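Local coordinates for Mab-21 domain-containing protein (Tribolium castaneum, PDB 7LT2) that senses double-stranded RNA in the cytoplasm and joins ATP and GTP into the cyclic dinucleotide 2',3'-cGAMP, which signals in innate immunity, at residues G56-F59 with L63-G66; E246-L251 with A277-K282. All coordinates share one frame; numbering follows the deposited sequence.

Contact 1. Residues G56-F59 with L63-G66; sequences GGSF and LKVG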
loop_
_atom_site.group_PDB
_atom_site.type_symbol
_atom_site.label_atom_id
_atom_site.label_comp_id
_atom_site.label_asym_id
_atom_site.label_seq_id
_atom_site.Cartn_x
_atom_site.Cartn_y
_atom_site.Cartn_z
ATOM N N GLY A 56 3.109 -2.758 2.885
ATOM C CA GLY A 56 2.411 -2.121 1.784
ATOM C C GLY A 56 2.118 -0.661 2.074
ATOM O O GLY A 56 1.906 -0.275 3.223
ATOM N N GLY A 57 2.100 0.146 1.022
ATOM C CA GLY A 57 1.656 1.525 1.126
ATOM C C GLY A 57 2.698 2.497 0.601
ATOM O O GLY A 57 3.812 2.135 0.247
ATOM N N SER A 58 2.290 3.770 0.565
ATOM C CA SER A 58 3.154 4.793 -0.021
ATOM C C SER A 58 4.415 5.025 0.806
ATOM O O SER A 58 5.476 5.332 0.244
ATOM C CB SER A 58 2.374 6.102 -0.199
ATOM O OG SER A 58 1.995 6.658 1.047
ATOM N N PHE A 59 4.331 4.879 2.130
ATOM C CA PHE A 59 5.522 5.009 2.968
ATOM C C PHE A 59 6.613 4.029 2.534
ATOM O O PHE A 59 7.777 4.413 2.367
ATOM C CB PHE A 59 5.144 4.808 4.440
ATOM C CG PHE A 59 6.316 4.839 5.385
ATOM C CD1 PHE A 59 7.184 5.918 5.401
ATOM C CD2 PHE A 59 6.543 3.793 6.265
ATOM C CE1 PHE A 59 8.260 5.948 6.270
ATOM C CE2 PHE A 59 7.617 3.816 7.137
ATOM C CZ PHE A 59 8.476 4.895 7.140
ATOM N N LEU A 63 6.861 6.998 -1.610
ATOM C CA LEU A 63 5.983 7.937 -2.301
ATOM C C LEU A 63 5.088 8.726 -1.351
ATOM O O LEU A 63 4.154 9.396 -1.813
ATOM C CB LEU A 63 5.112 7.191 -3.319
ATOM C CG LEU A 63 5.824 6.468 -4.462
ATOM C CD1 LEU A 63 4.805 5.697 -5.296
ATOM C CD2 LEU A 63 6.603 7.447 -5.328
ATOM N N LYS A 64 5.344 8.678 -0.045
ATOM C CA LYS A 64 4.510 9.391 0.916
ATOM C C LYS A 64 4.846 10.879 0.921
ATOM O O LYS A 64 6.018 11.258 1.013
ATOM C CB LYS A 64 4.689 8.804 2.319
ATOM C CG LYS A 64 3.904 9.538 3.417
ATOM C CD LYS A 64 2.399 9.479 3.166
ATOM C CE LYS A 64 1.634 10.295 4.197
ATOM N NZ LYS A 64 0.208 10.457 3.823
ATOM N N VAL A 65 3.813 11.713 0.820
ATOM C CA VAL A 65 3.946 13.162 0.930
ATOM C C VAL A 65 3.736 13.557 2.387
ATOM O O VAL A 65 2.676 13.288 2.963
ATOM C CB VAL A 65 2.936 13.878 0.020
ATOM C CG1 VAL A 65 3.000 15.387 0.232
ATOM C CG2 VAL A 65 3.183 13.523 -1.438
ATOM N N GLY A 66 4.736 14.203 2.983
ATOM C CA GLY A 66 4.595 14.679 4.346
ATOM C C GLY A 66 4.887 13.601 5.380
ATOM O O GLY A 66 5.516 12.581 5.099
#
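Ser-58 meets Leu-63 through its backbone and Lys-64 through its side chain. Its carbonyl O accepts a hydrogen bond from Leu-63 N at 2.9 Å. The bond is nearly straight at the hydrogen, 166°, and the donor lies 23° off the carbonyl plane. It joins residues five apart, one more than in an alpha-helical turn. Beside it the Ser-58 side chain packs on Lys-64. Ser-58 OG lies 3.6 Å from Lys-64 CD and 3.7 Å from Lys-64 CB. The Lys-64 chain bends at chi2 (62°), which brings CD alongside the hydroxyl while the ammonium group runs off from the contact. Lys-64 CB also sits over the backbone of Phe-59, 3.9 Å from Phe-59 CA. The Phe-59 side chain turns from this contact, packs on Pro-68 and makes a cation-pi contact with Lys-25. Gly-57 and Ser-58 form the Gly-Ser motif of the nucleotidyltransferase fold, between strand 50-56 and strand 70-77, which carries Glu-70 and Asp-72. As in related enzymes, Ser-58 probably binds ATP and those two acids the catalytic magnesium. Farther out, Lys-266 of helix 258-272 touches the Ser-58 side chain and donates a hydrogen bond to Leu-63 O. Gly-56 pairs by backbone with Asp-72, and Gly-66 with Ile-14.

Contact 2. Residues E246-L251 with A277-K282; sequences EQERVL and ASYYIK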
loop_
_atom_site.group_PDB
_atom_site.type_symbol
_atom_site.label_atom_id
_atom_site.label_comp_id
_atom_site.label_asym_id
_atom_site.label_seq_id
_atom_site.Cartn_x
_atom_site.Cartn_y
_atom_site.Cartn_z
ATOM N N GLU A 246 4.389 -5.872 -4.946
ATOM C CA GLU A 246 5.804 -6.221 -4.913
ATOM C C GLU A 246 6.457 -5.945 -6.261
ATOM O O GLU A 246 7.582 -5.434 -6.319
ATOM C CB GLU A 246 5.988 -7.683 -4.502
ATOM C CG GLU A 246 7.410 -7.989 -4.028
ATOM C CD GLU A 246 7.449 -8.999 -2.895
ATOM O OE1 GLU A 246 6.487 -9.780 -2.758
ATOM O OE2 GLU A 246 8.443 -9.005 -2.140
ATOM N N GLN A 247 5.749 -6.241 -7.354
ATOM C CA GLN A 247 6.265 -5.948 -8.688
ATOM C C GLN A 247 6.242 -4.452 -8.983
ATOM O O GLN A 247 7.174 -3.927 -9.604
ATOM C CB GLN A 247 5.457 -6.711 -9.736
ATOM C CG GLN A 247 5.698 -8.220 -9.722
ATOM C CD GLN A 247 4.902 -8.942 -8.649
ATOM O OE1 GLN A 247 3.944 -8.398 -8.088
ATOM N NE2 GLN A 247 5.291 -10.180 -8.361
ATOM N N GLU A 248 5.184 -3.752 -8.558
ATOM C CA GLU A 248 5.132 -2.302 -8.748
ATOM C C GLU A 248 6.304 -1.611 -8.063
ATOM O O GLU A 248 6.856 -0.634 -8.588
ATOM C CB GLU A 248 3.809 -1.742 -8.217
ATOM C CG GLU A 248 2.594 -2.117 -9.044
ATOM C CD GLU A 248 1.282 -1.704 -8.393
ATOM O OE1 GLU A 248 1.312 -0.936 -7.409
ATOM O OE2 GLU A 248 0.218 -2.138 -8.876
ATOM N N ARG A 249 6.689 -2.091 -6.881
ATOM C CA ARG A 249 7.788 -1.466 -6.152
ATOM C C ARG A 249 9.101 -1.587 -6.917
ATOM O O ARG A 249 9.934 -0.675 -6.878
ATOM C CB ARG A 249 7.908 -2.086 -4.757
ATOM C CG ARG A 249 8.903 -1.371 -3.854
ATOM C CD ARG A 249 8.696 -1.754 -2.405
ATOM N NE ARG A 249 7.401 -1.309 -1.899
ATOM C CZ ARG A 249 6.846 -1.757 -0.782
ATOM N NH1 ARG A 249 7.447 -2.660 -0.027
ATOM N NH2 ARG A 249 5.652 -1.291 -0.417
ATOM N N VAL A 250 9.309 -2.706 -7.619
ATOM C CA VAL A 250 10.517 -2.852 -8.430
ATOM C C VAL A 250 10.449 -1.949 -9.657
ATOM O O VAL A 250 11.444 -1.317 -10.035
ATOM C CB VAL A 250 10.731 -4.326 -8.824
ATOM C CG1 VAL A 250 12.000 -4.486 -9.669
ATOM C CG2 VAL A 250 10.808 -5.195 -7.583
ATOM N N LEU A 251 9.271 -1.853 -10.281
ATOM C CA LEU A 251 9.103 -1.011 -11.466
ATOM C C LEU A 251 9.447 0.450 -11.183
ATOM O O LEU A 251 10.025 1.131 -12.040
ATOM C CB LEU A 251 7.669 -1.120 -11.993
ATOM C CG LEU A 251 7.286 -2.360 -12.806
ATOM C CD1 LEU A 251 5.788 -2.373 -13.076
ATOM C CD2 LEU A 251 8.071 -2.397 -14.121
ATOM N N ALA A 277 -7.551 9.718 -6.169
ATOM C CA ALA A 277 -6.825 8.879 -5.227
ATOM C C ALA A 277 -5.353 8.756 -5.620
ATOM O O ALA A 277 -4.996 8.778 -6.802
ATOM C CB ALA A 277 -7.462 7.490 -5.153
ATOM N N SER A 278 -4.497 8.611 -4.605
ATOM C CA SER A 278 -3.060 8.526 -4.849
ATOM C C SER A 278 -2.705 7.360 -5.767
ATOM O O SER A 278 -1.795 7.477 -6.595
ATOM C CB SER A 278 -2.309 8.413 -3.523
ATOM O OG SER A 278 -2.459 9.596 -2.757
ATOM N N TYR A 279 -3.407 6.230 -5.647
ATOM C CA TYR A 279 -3.064 5.090 -6.496
ATOM C C TYR A 279 -3.328 5.386 -7.964
ATOM O O TYR A 279 -2.702 4.774 -8.838
ATOM C CB TYR A 279 -3.827 3.834 -6.068
ATOM C CG TYR A 279 -3.379 2.582 -6.807
ATOM C CD1 TYR A 279 -2.113 2.040 -6.598
ATOM C CD2 TYR A 279 -4.217 1.953 -7.717
ATOM C CE1 TYR A 279 -1.700 0.893 -7.274
ATOM C CE2 TYR A 279 -3.815 0.808 -8.391
ATOM C CZ TYR A 279 -2.556 0.287 -8.173
ATOM O OH TYR A 279 -2.174 -0.852 -8.851
ATOM N N TYR A 280 -4.248 6.309 -8.257
ATOM C CA TYR A 280 -4.489 6.673 -9.649
ATOM C C TYR A 280 -3.287 7.403 -10.230
ATOM O O TYR A 280 -2.953 7.226 -11.408
ATOM C CB TYR A 280 -5.752 7.535 -9.776
ATOM C CG TYR A 280 -6.996 6.951 -9.128
ATOM C CD1 TYR A 280 -7.067 5.608 -8.778
ATOM C CD2 TYR A 280 -8.099 7.751 -8.873
ATOM C CE1 TYR A 280 -8.200 5.081 -8.181
ATOM C CE2 TYR A 280 -9.239 7.234 -8.284
ATOM C CZ TYR A 280 -9.281 5.899 -7.940
ATOM O OH TYR A 280 -10.411 5.378 -7.348
ATOM N N ILE A 281 -2.625 8.232 -9.417
ATOM C CA ILE A 281 -1.396 8.885 -9.861
ATOM C C ILE A 281 -0.277 7.864 -10.011
ATOM O O ILE A 281 0.465 7.876 -11.002
ATOM C CB ILE A 281 -1.011 10.012 -8.887
ATOM C CG1 ILE A 281 -2.054 11.130 -8.938
ATOM C CG2 ILE A 281 0.366 10.571 -9.224
ATOM C CD1 ILE A 281 -1.924 12.133 -7.811
ATOM N N LYS A 282 -0.137 6.963 -9.032
ATOM C CA LYS A 282 0.838 5.880 -9.155
ATOM C C LYS A 282 0.611 5.091 -10.437
ATOM O O LYS A 282 1.565 4.767 -11.155
ATOM C CB LYS A 282 0.751 4.957 -7.936
ATOM C CG LYS A 282 1.891 3.943 -7.830
ATOM C CD LYS A 282 1.614 2.914 -6.740
ATOM C CE LYS A 282 2.781 1.943 -6.579
ATOM N NZ LYS A 282 2.434 0.822 -5.657
#
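Glu-248 joins the two segments, meeting Tyr-279 and Lys-282 with its two carboxylate oxygens. Just before it in the helix, Glu-246 and Gln-247 face other partners. Glu-246 OE1 forms a salt bridge with Arg-52, and Gln-247 NE2 bonds to the backbone oxygens of Lys-219 and Glu-221. Glu-248 then reaches across between the helices with its side chain stretched out (chi2 172°). Its OE1 takes a salt bridge from Lys-282 NZ at 2.7 Å; NZ approaches OE1 almost head-on, in line with the C-O bond. Its OE2 accepts a hydrogen bond from Tyr-279 OH, also 2.7 Å, on the syn side and 24° out of the carboxylate plane. The carboxylate lies at the edge of the phenol ring, the two planes 28° apart, and Glu-248 OE1 is 3.5 Å from Tyr-279 CE1. Trp-325 NE1 is a second donor to OE2. The three bonds together should fix the rotation of this buried carboxylate. Lys-282 comes in fully extended, and its methylene CE passes 3.3 Å from Glu-248 OE1. The same ammonium also pairs with Asp-61 OD2. Arg-249, next in sequence, uses NE for the other oxygen of Asp-61. That acid probably offsets the like charges of Arg-249 NH2 and Lys-282 NZ, 6.5 Å apart. Leu-251 packs on Leu-286, one turn beyond Lys-282. Glu-248 probably lines both the ATP and GTP sites, and Tyr-279 and Lys-282 the ATP site. The contact ties helix 245-251, which follows strand 240-243 and rests on strand 50-56, to helix 278-291 of the HhH/H2TH-like domain, itself packed on helix 258-272.

Contacts 1 and 2 lie side by side, their centres 10 Å apart. They touch directly where Leu-63 CD1 meets Lys-282 CG at 4.2 Å and where Gly-56 CA meets Arg-249 NH2 at 4.0 Å. Asp-61, between the segments of contact 1 in sequence, ties that contact to the cationic side of contact 2. Both contacts probably contribute to the nucleotide pocket. By nearest side-chain atoms, Ser-58 is about 4 Å from Lys-266. The side chain of Lys-282 is about 7 Å from that of Ser-58, again by nearest atoms, consistent with one ATP site. The manganese seen in the entry is elsewhere, at Ile-289, Glu-290 and Lys-292, around the C-terminal end of helix 278-291.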